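Local coordinates for variant surface glycoprotein MITAT 1.1 (Trypanosoma brucei brucei, PDB 5LY9) that forms the dense, GPI-anchored and antigenically variable surface coat by which the parasite evades the host immune response, at residues A[25-30]-A[155-160]; A[88-93]-A[255-260]; A[95-100]-A[247-252]. All coordinates share one frame; numbering follows the deposited sequence.

How the interactions relate
All three contacts gather near the middle of the elongated A-type N-terminal domain of the VSG, their centres about 12 to 13 Å apart. Interactions 2 and 3 share helix 62-114, the second long helix of the chain, whereas interaction 1 uses helix 24-55, which precedes it; these two helices form the core coiled coil of VSGs. Along the chain 247-252 and 255-260 run almost consecutively, so interaction 3 is nested inside the loop closed by interaction 2, while interaction 1 alternates with both. Salt bridges join neighbouring contacts: Arg-159 to Glu-256, and Arg-93 to Glu-248 and Glu-251. Each contact also touches the second subunit, which places this cluster beside the dimer interface.

Interaction 1: A[25-30]-A[155-160]; sequences SGEMLN and EAATRT
Glu-27, on helix 24-55, reaches over the extended loop 155-160 and holds it by both carboxylate oxygens, fastening a surface loop to one of the two long helices of the VSG coiled coil. The charged pair is formed by OE1, which lies 2.8 Å from Arg-159 NH2 in a salt bridge with an N-H...O angle of 158°. OE1 sits at the edge of the guanidinium, in its plane, but the nitrogen stands well above the carboxylate plane, the two flat groups being turned 43° from each other. With CG anti to the backbone N (chi1 171°) and an extended chain beyond, the carboxylate is carried out from the helix to the loop. The other oxygen serves the backbone: Ala-157 N donates to Glu-27 OE2 at 2.8 Å, arriving nearly in line with the C-O bond. A water completes this polar group, donating to Glu-27 OE2 (2.6 Å) and Ala-157 O and accepting from Arg-159 NE, so the guanidinium is tied to Glu-27 both directly and through the water.

Backbone-to-backbone contacts are looser. Glu-155 N makes a weak hydrogen bond to Gly-26 O (3.2 Å), an oxygen that also accepts the helical bond from Asn-30 N, and Glu-155 O receives a CA-H...O contact from Glu-27 CA, likewise 3.2 Å. Van der Waals contact is slight: Glu-155 CG lies 3.7 Å from Gly-26 CA, where the helix presents no side chain, and Asn-30 CB rests near Glu-155 O.

The loop, between strands 143-144 and 173-174 in the chain, crosses helix 24-55 at Gly-26 and Glu-27 and then leads away. Arg-159 NH2 has a second carboxylate partner in Glu-256, on the loop after helix 244-254, while Met-28 packs against Gln-91 and Ser-94 of helix 62-114.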
# COMPACT_ATOMS: atom_id res chain seq x y z
N SER A 25 -7.21 3.85 -4.14
CA SER A 25 -6.54 2.61 -3.73
C SER A 25 -6.05 1.84 -4.91
O SER A 25 -4.88 1.38 -4.98
CB SER A 25 -7.40 1.75 -2.82
OG SER A 25 -7.68 2.55 -1.67
N GLY A 26 -6.97 1.66 -5.87
CA GLY A 26 -6.66 1.02 -7.13
C GLY A 26 -5.60 1.70 -7.97
O GLY A 26 -4.77 1.04 -8.63
N GLU A 27 -5.60 3.02 -7.93
CA GLU A 27 -4.56 3.74 -8.63
C GLU A 27 -3.24 3.56 -7.91
O GLU A 27 -2.24 3.38 -8.60
CB GLU A 27 -4.88 5.23 -8.85
CG GLU A 27 -3.67 5.98 -9.38
CD GLU A 27 -3.95 7.30 -10.09
OE1 GLU A 27 -3.02 8.17 -10.02
OE2 GLU A 27 -4.96 7.40 -10.87
N MET A 28 -3.24 3.54 -6.58
CA MET A 28 -2.05 3.20 -5.88
C MET A 28 -1.53 1.76 -6.19
O MET A 28 -0.29 1.52 -6.30
CB MET A 28 -2.20 3.49 -4.39
CG MET A 28 -2.32 4.96 -4.07
SD MET A 28 -0.82 5.87 -4.57
CE MET A 28 -1.12 6.39 -6.26
N LEU A 29 -2.41 0.79 -6.35
CA LEU A 29 -1.96 -0.52 -6.80
C LEU A 29 -1.31 -0.47 -8.15
O LEU A 29 -0.18 -0.99 -8.33
CB LEU A 29 -3.11 -1.53 -6.87
CG LEU A 29 -2.82 -2.90 -7.42
CD1 LEU A 29 -1.71 -3.58 -6.67
CD2 LEU A 29 -4.18 -3.68 -7.49
N ASN A 30 -1.97 0.21 -9.08
CA ASN A 30 -1.44 0.34 -10.41
C ASN A 30 -0.05 1.01 -10.36
O ASN A 30 0.92 0.56 -11.02
CB ASN A 30 -2.32 1.18 -11.30
CG ASN A 30 -1.86 1.08 -12.76
OD1 ASN A 30 -1.96 0.02 -13.37
ND2 ASN A 30 -1.28 2.17 -13.28
N GLU A 155 -6.49 0.90 -11.35
CA GLU A 155 -7.41 1.94 -11.80
C GLU A 155 -6.64 3.14 -12.18
O GLU A 155 -5.53 3.40 -11.71
CB GLU A 155 -8.35 2.51 -10.67
CG GLU A 155 -9.14 1.55 -9.82
CD GLU A 155 -10.45 1.11 -10.40
OE1 GLU A 155 -11.17 0.39 -9.69
OE2 GLU A 155 -10.78 1.46 -11.54
N ALA A 156 -7.29 3.96 -13.03
CA ALA A 156 -6.82 5.31 -13.24
C ALA A 156 -7.95 6.18 -12.65
O ALA A 156 -9.05 6.20 -13.17
CB ALA A 156 -6.66 5.58 -14.70
N ALA A 157 -7.63 6.89 -11.59
CA ALA A 157 -8.59 7.78 -10.91
C ALA A 157 -8.67 9.16 -11.56
O ALA A 157 -7.77 9.63 -12.30
CB ALA A 157 -8.14 7.92 -9.50
N THR A 158 -9.79 9.84 -11.34
CA THR A 158 -9.91 11.20 -11.80
C THR A 158 -9.13 12.13 -10.89
O THR A 158 -8.79 11.77 -9.79
CB THR A 158 -11.35 11.62 -11.93
OG1 THR A 158 -12.04 11.53 -10.67
CG2 THR A 158 -12.05 10.77 -12.97
N ARG A 159 -8.86 13.34 -11.38
CA ARG A 159 -8.05 14.30 -10.69
C ARG A 159 -8.68 15.66 -10.68
O ARG A 159 -7.98 16.69 -10.53
CB ARG A 159 -6.70 14.37 -11.46
CG ARG A 159 -5.93 13.07 -11.29
CD ARG A 159 -5.04 13.16 -10.10
NE ARG A 159 -4.28 11.92 -9.86
CZ ARG A 159 -3.37 11.80 -8.89
NH1 ARG A 159 -3.07 12.79 -8.07
NH2 ARG A 159 -2.76 10.65 -8.76
N THR A 160 -10.02 15.69 -10.71
CA THR A 160 -10.70 16.96 -10.69
C THR A 160 -11.21 17.36 -9.37
O THR A 160 -11.46 18.57 -9.13
CB THR A 160 -11.91 16.92 -11.69
OG1 THR A 160 -12.61 15.67 -11.63
CG2 THR A 160 -11.35 17.10 -13.12
O HOH W 1 -5.14 9.85 -11.67

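Interaction 2: A[88-93]-A[255-260]; sequences LATQIR and REAKAK
Thr-90 and Gln-91 of helix 62-114, one of the two long helices of the VSG coiled coil, hold the chain that leaves helix 244-254 in a helix-to-loop contact centred on Ala-257. Thr-90 CB lies 3.4 Å from Arg-255 O, and its methyl CG2 borders the same carbonyl. OG1, placed between the backbone N and the carbonyl carbon (chi1 69°), accepts a nearly straight bond from Ala-257 N at 2.8 Å and also hydrogen-bonds to Gly-87 O one turn back. The hydroxyl thus links the incoming loop to the helix's own backbone.

Gln-91 grips the other end of Ala-257: NE2 donates to Ala-257 O at 3.0 Å. That oxygen lies in the amide plane of Gln-91, whereas the donor stands 49° above the carbonyl plane. A hydrogen bond between OE1 and Tyr-83 OH helps fix the rotation of the amide.

Beside Ala-257, Glu-256 takes a salt bridge from Lys-258 and reaches Ser-94 with its other oxygen. At the outer margin the extended side chains of Arg-93 and Arg-255 approach with their guanidinium planes 76° apart. Arg-93 is paired with Glu-248 and Glu-251, which probably offsets the like charges. Between the two arginines a water accepts from Arg-255 NH1 and, at 2.9 Å, from Arg-93 NH1.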
# COMPACT_ATOMS: atom_id res chain seq x y z
N LEU A 88 6.88 2.96 -1.08
CA LEU A 88 5.71 2.17 -0.74
C LEU A 88 4.88 2.87 0.31
O LEU A 88 3.64 2.85 0.22
CB LEU A 88 6.11 0.81 -0.26
CG LEU A 88 5.06 -0.13 0.35
CD1 LEU A 88 4.05 -0.51 -0.69
CD2 LEU A 88 5.70 -1.34 0.91
N ALA A 89 5.52 3.49 1.27
CA ALA A 89 4.83 4.21 2.31
C ALA A 89 3.94 5.27 1.71
O ALA A 89 2.81 5.51 2.18
CB ALA A 89 5.80 4.84 3.31
N THR A 90 4.44 5.96 0.69
CA THR A 90 3.64 7.07 0.12
C THR A 90 2.33 6.55 -0.50
O THR A 90 1.32 7.27 -0.51
CB THR A 90 4.39 7.89 -0.98
OG1 THR A 90 4.56 7.06 -2.17
CG2 THR A 90 5.74 8.42 -0.46
N GLN A 91 2.41 5.35 -1.02
CA GLN A 91 1.28 4.75 -1.77
C GLN A 91 0.24 4.18 -0.82
O GLN A 91 -0.96 4.45 -0.95
CB GLN A 91 1.76 3.80 -2.81
CG GLN A 91 2.63 4.44 -3.88
CD GLN A 91 3.23 3.49 -4.88
OE1 GLN A 91 3.21 2.28 -4.72
NE2 GLN A 91 3.70 4.06 -5.97
N ILE A 92 0.72 3.49 0.23
CA ILE A 92 -0.15 3.06 1.32
C ILE A 92 -0.77 4.28 2.03
O ILE A 92 -2.01 4.28 2.35
CB ILE A 92 0.59 2.13 2.29
CG1 ILE A 92 0.90 0.81 1.56
CG2 ILE A 92 -0.26 1.83 3.51
CD1 ILE A 92 1.73 -0.08 2.46
N ARG A 93 0.04 5.28 2.29
CA ARG A 93 -0.43 6.47 2.97
C ARG A 93 -1.61 7.08 2.17
O ARG A 93 -2.68 7.44 2.72
CB ARG A 93 0.66 7.50 3.13
CG ARG A 93 0.25 8.74 3.85
CD ARG A 93 1.20 9.87 3.60
NE ARG A 93 0.75 11.07 4.30
CZ ARG A 93 1.35 12.23 4.18
NH1 ARG A 93 2.45 12.37 3.41
NH2 ARG A 93 0.91 13.24 4.87
N ARG A 255 1.93 13.73 -2.45
CA ARG A 255 3.24 13.06 -2.20
C ARG A 255 3.40 11.64 -2.70
O ARG A 255 4.45 11.01 -2.43
CB ARG A 255 3.63 13.18 -0.70
CG ARG A 255 3.81 14.66 -0.47
CD ARG A 255 4.13 15.09 0.90
NE ARG A 255 4.22 16.57 0.91
CZ ARG A 255 4.68 17.27 1.94
NH1 ARG A 255 5.14 16.65 3.03
NH2 ARG A 255 4.69 18.58 1.88
N GLU A 256 2.48 11.18 -3.54
CA GLU A 256 2.53 9.82 -4.05
C GLU A 256 3.80 9.63 -4.87
O GLU A 256 4.12 10.43 -5.80
CB GLU A 256 1.37 9.54 -4.98
CG GLU A 256 0.06 9.50 -4.25
CD GLU A 256 -1.18 9.54 -5.15
OE1 GLU A 256 -1.04 9.90 -6.29
OE2 GLU A 256 -2.31 9.23 -4.64
N ALA A 257 4.50 8.51 -4.60
CA ALA A 257 5.60 8.05 -5.50
C ALA A 257 5.00 7.58 -6.82
O ALA A 257 3.98 6.91 -6.83
CB ALA A 257 6.36 6.89 -4.86
N LYS A 258 5.69 7.88 -7.91
CA LYS A 258 5.30 7.53 -9.24
C LYS A 258 6.37 6.73 -9.92
O LYS A 258 7.59 6.95 -9.71
CB LYS A 258 5.08 8.77 -10.06
CG LYS A 258 4.20 9.92 -9.49
CD LYS A 258 2.76 9.60 -9.52
CE LYS A 258 1.98 10.69 -8.80
NZ LYS A 258 0.51 10.41 -8.89
N ALA A 259 5.95 5.83 -10.77
CA ALA A 259 6.85 5.02 -11.54
C ALA A 259 7.79 5.84 -12.41
O ALA A 259 8.97 5.46 -12.61
CB ALA A 259 6.04 4.04 -12.38
N LYS A 260 7.32 6.97 -12.89
CA LYS A 260 8.15 7.89 -13.64
C LYS A 260 9.18 8.68 -12.84
O LYS A 260 9.97 9.38 -13.46
CB LYS A 260 7.27 8.89 -14.42
CG LYS A 260 6.66 9.94 -13.57
CD LYS A 260 5.61 10.80 -14.29
CE LYS A 260 4.84 11.52 -13.21
NZ LYS A 260 5.79 12.44 -12.55
O HOH W 2 4.49 14.36 3.85

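Interaction 3: A[95-100]-A[247-252]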
# COMPACT_ATOMS: atom_id res chain seq x y z
N ALA A 95 -3.56 5.71 -0.29
CA ALA A 95 -4.71 4.78 -0.33
C ALA A 95 -5.49 4.87 0.98
O ALA A 95 -6.71 5.02 0.93
CB ALA A 95 -4.26 3.36 -0.63
N ARG A 96 -4.84 4.86 2.13
CA ARG A 96 -5.57 4.83 3.41
C ARG A 96 -6.12 6.20 3.74
O ARG A 96 -7.18 6.30 4.40
CB ARG A 96 -4.73 4.25 4.52
CG ARG A 96 -3.60 5.10 5.05
CD ARG A 96 -4.11 5.86 6.25
NE ARG A 96 -3.11 6.61 7.07
CZ ARG A 96 -2.63 7.80 6.76
NH1 ARG A 96 -2.83 8.37 5.56
NH2 ARG A 96 -1.86 8.42 7.62
N ALA A 97 -5.46 7.26 3.28
CA ALA A 97 -5.93 8.61 3.59
C ALA A 97 -7.23 8.83 2.83
O ALA A 97 -8.26 9.33 3.40
CB ALA A 97 -4.94 9.62 3.16
N ALA A 98 -7.21 8.45 1.57
CA ALA A 98 -8.44 8.60 0.75
C ALA A 98 -9.58 7.74 1.30
O ALA A 98 -10.72 8.23 1.41
CB ALA A 98 -8.17 8.21 -0.71
N ALA A 99 -9.25 6.49 1.69
CA ALA A 99 -10.25 5.60 2.18
C ALA A 99 -10.83 6.08 3.50
O ALA A 99 -12.03 6.03 3.73
CB ALA A 99 -9.69 4.21 2.30
N TYR A 100 -9.98 6.64 4.38
CA TYR A 100 -10.47 7.12 5.68
C TYR A 100 -11.43 8.29 5.52
O TYR A 100 -12.53 8.32 6.11
CB TYR A 100 -9.26 7.53 6.53
CG TYR A 100 -9.59 7.99 7.94
CD1 TYR A 100 -10.38 7.21 8.82
CD2 TYR A 100 -9.16 9.22 8.39
CE1 TYR A 100 -10.65 7.63 10.09
CE2 TYR A 100 -9.42 9.66 9.69
CZ TYR A 100 -10.19 8.87 10.54
OH TYR A 100 -10.48 9.31 11.80
N HIS A 247 -6.80 17.43 5.17
CA HIS A 247 -5.41 17.78 4.91
C HIS A 247 -4.61 16.52 4.57
O HIS A 247 -3.80 16.56 3.64
CB HIS A 247 -4.79 18.39 6.17
CG HIS A 247 -3.38 18.82 5.95
ND1 HIS A 247 -2.34 17.95 6.01
CD2 HIS A 247 -2.87 20.00 5.53
CE1 HIS A 247 -1.21 18.59 5.70
NE2 HIS A 247 -1.50 19.85 5.48
N GLU A 248 -4.84 15.41 5.29
CA GLU A 248 -4.08 14.23 5.09
C GLU A 248 -4.30 13.59 3.71
O GLU A 248 -3.34 13.24 3.03
CB GLU A 248 -4.36 13.20 6.20
CG GLU A 248 -3.67 11.88 5.96
CD GLU A 248 -2.14 11.89 6.03
OE1 GLU A 248 -1.51 12.90 6.39
OE2 GLU A 248 -1.55 10.85 5.73
N ALA A 249 -5.56 13.49 3.25
CA ALA A 249 -5.78 12.99 1.87
C ALA A 249 -5.16 13.89 0.82
O ALA A 249 -4.61 13.40 -0.13
CB ALA A 249 -7.23 12.79 1.56
N TRP A 250 -5.23 15.20 1.04
CA TRP A 250 -4.65 16.12 0.10
C TRP A 250 -3.14 16.02 -0.02
O TRP A 250 -2.58 15.89 -1.13
CB TRP A 250 -5.11 17.54 0.41
CG TRP A 250 -4.40 18.61 -0.29
CD1 TRP A 250 -4.54 18.98 -1.57
CD2 TRP A 250 -3.50 19.53 0.32
NE1 TRP A 250 -3.72 20.09 -1.83
CE2 TRP A 250 -3.05 20.42 -0.69
CE3 TRP A 250 -2.96 19.63 1.60
CZ2 TRP A 250 -2.11 21.45 -0.44
CZ3 TRP A 250 -2.05 20.68 1.88
CH2 TRP A 250 -1.60 21.54 0.83
N GLU A 251 -2.49 16.11 1.11
CA GLU A 251 -1.02 16.02 1.16
C GLU A 251 -0.55 14.65 0.71
O GLU A 251 0.39 14.55 -0.10
CB GLU A 251 -0.53 16.31 2.56
CG GLU A 251 0.98 16.25 2.66
CD GLU A 251 1.52 16.76 3.97
OE1 GLU A 251 1.62 18.02 4.11
OE2 GLU A 251 1.78 15.92 4.85
N ALA A 252 -1.21 13.57 1.14
CA ALA A 252 -0.76 12.26 0.73
C ALA A 252 -0.91 12.10 -0.77
O ALA A 252 -0.08 11.48 -1.43
CB ALA A 252 -1.56 11.19 1.45
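Arg-96 opens the contact of helix 95-100 with Glu-248 of helix 247-252, where short helix 244-254 packs, alanine on alanine, against a long helix of the VSG coiled coil. A chi1 of 73° and a bend at chi2 turn the guanidinium toward Glu-248. There NH1 and NH2 both grip a single oxygen: Glu-248 OE2 lies 2.8 Å from Arg-96 NH1 and 3.1 Å from Arg-96 NH2, at the guanidinium edge and in its plane. NH1 meets the anti lone pair of OE2, while NH2 arrives from above the carboxylate plane, the two groups being turned 75° apart. Arg-93 NE also bridges to this oxygen, so three arginine nitrogens converge on it, and Arg-96 NH2 bonds in addition to Pro-150 O of the second subunit.

Ala-97 follows at the closest backbone approach. Ala-97 CB sits 3.7 Å from Ala-249 CA and also touches Glu-248 CG. Ala-97 CB lies 4.1 Å from Ala-252 CB; the three alanine methyls let the axes of the two segments come within 8.3 Å. Ala-98 completes the row, its backbone N facing the methyl of Ala-249.

The two segments run roughly antiparallel, with 147° between their directions. Helix 62-114 also meets helix 24-55, through Ala-95 on Ser-25 and Ala-98 on Val-24, and Tyr-100 OH hydrogen-bonds to Asp-106 of the second subunit.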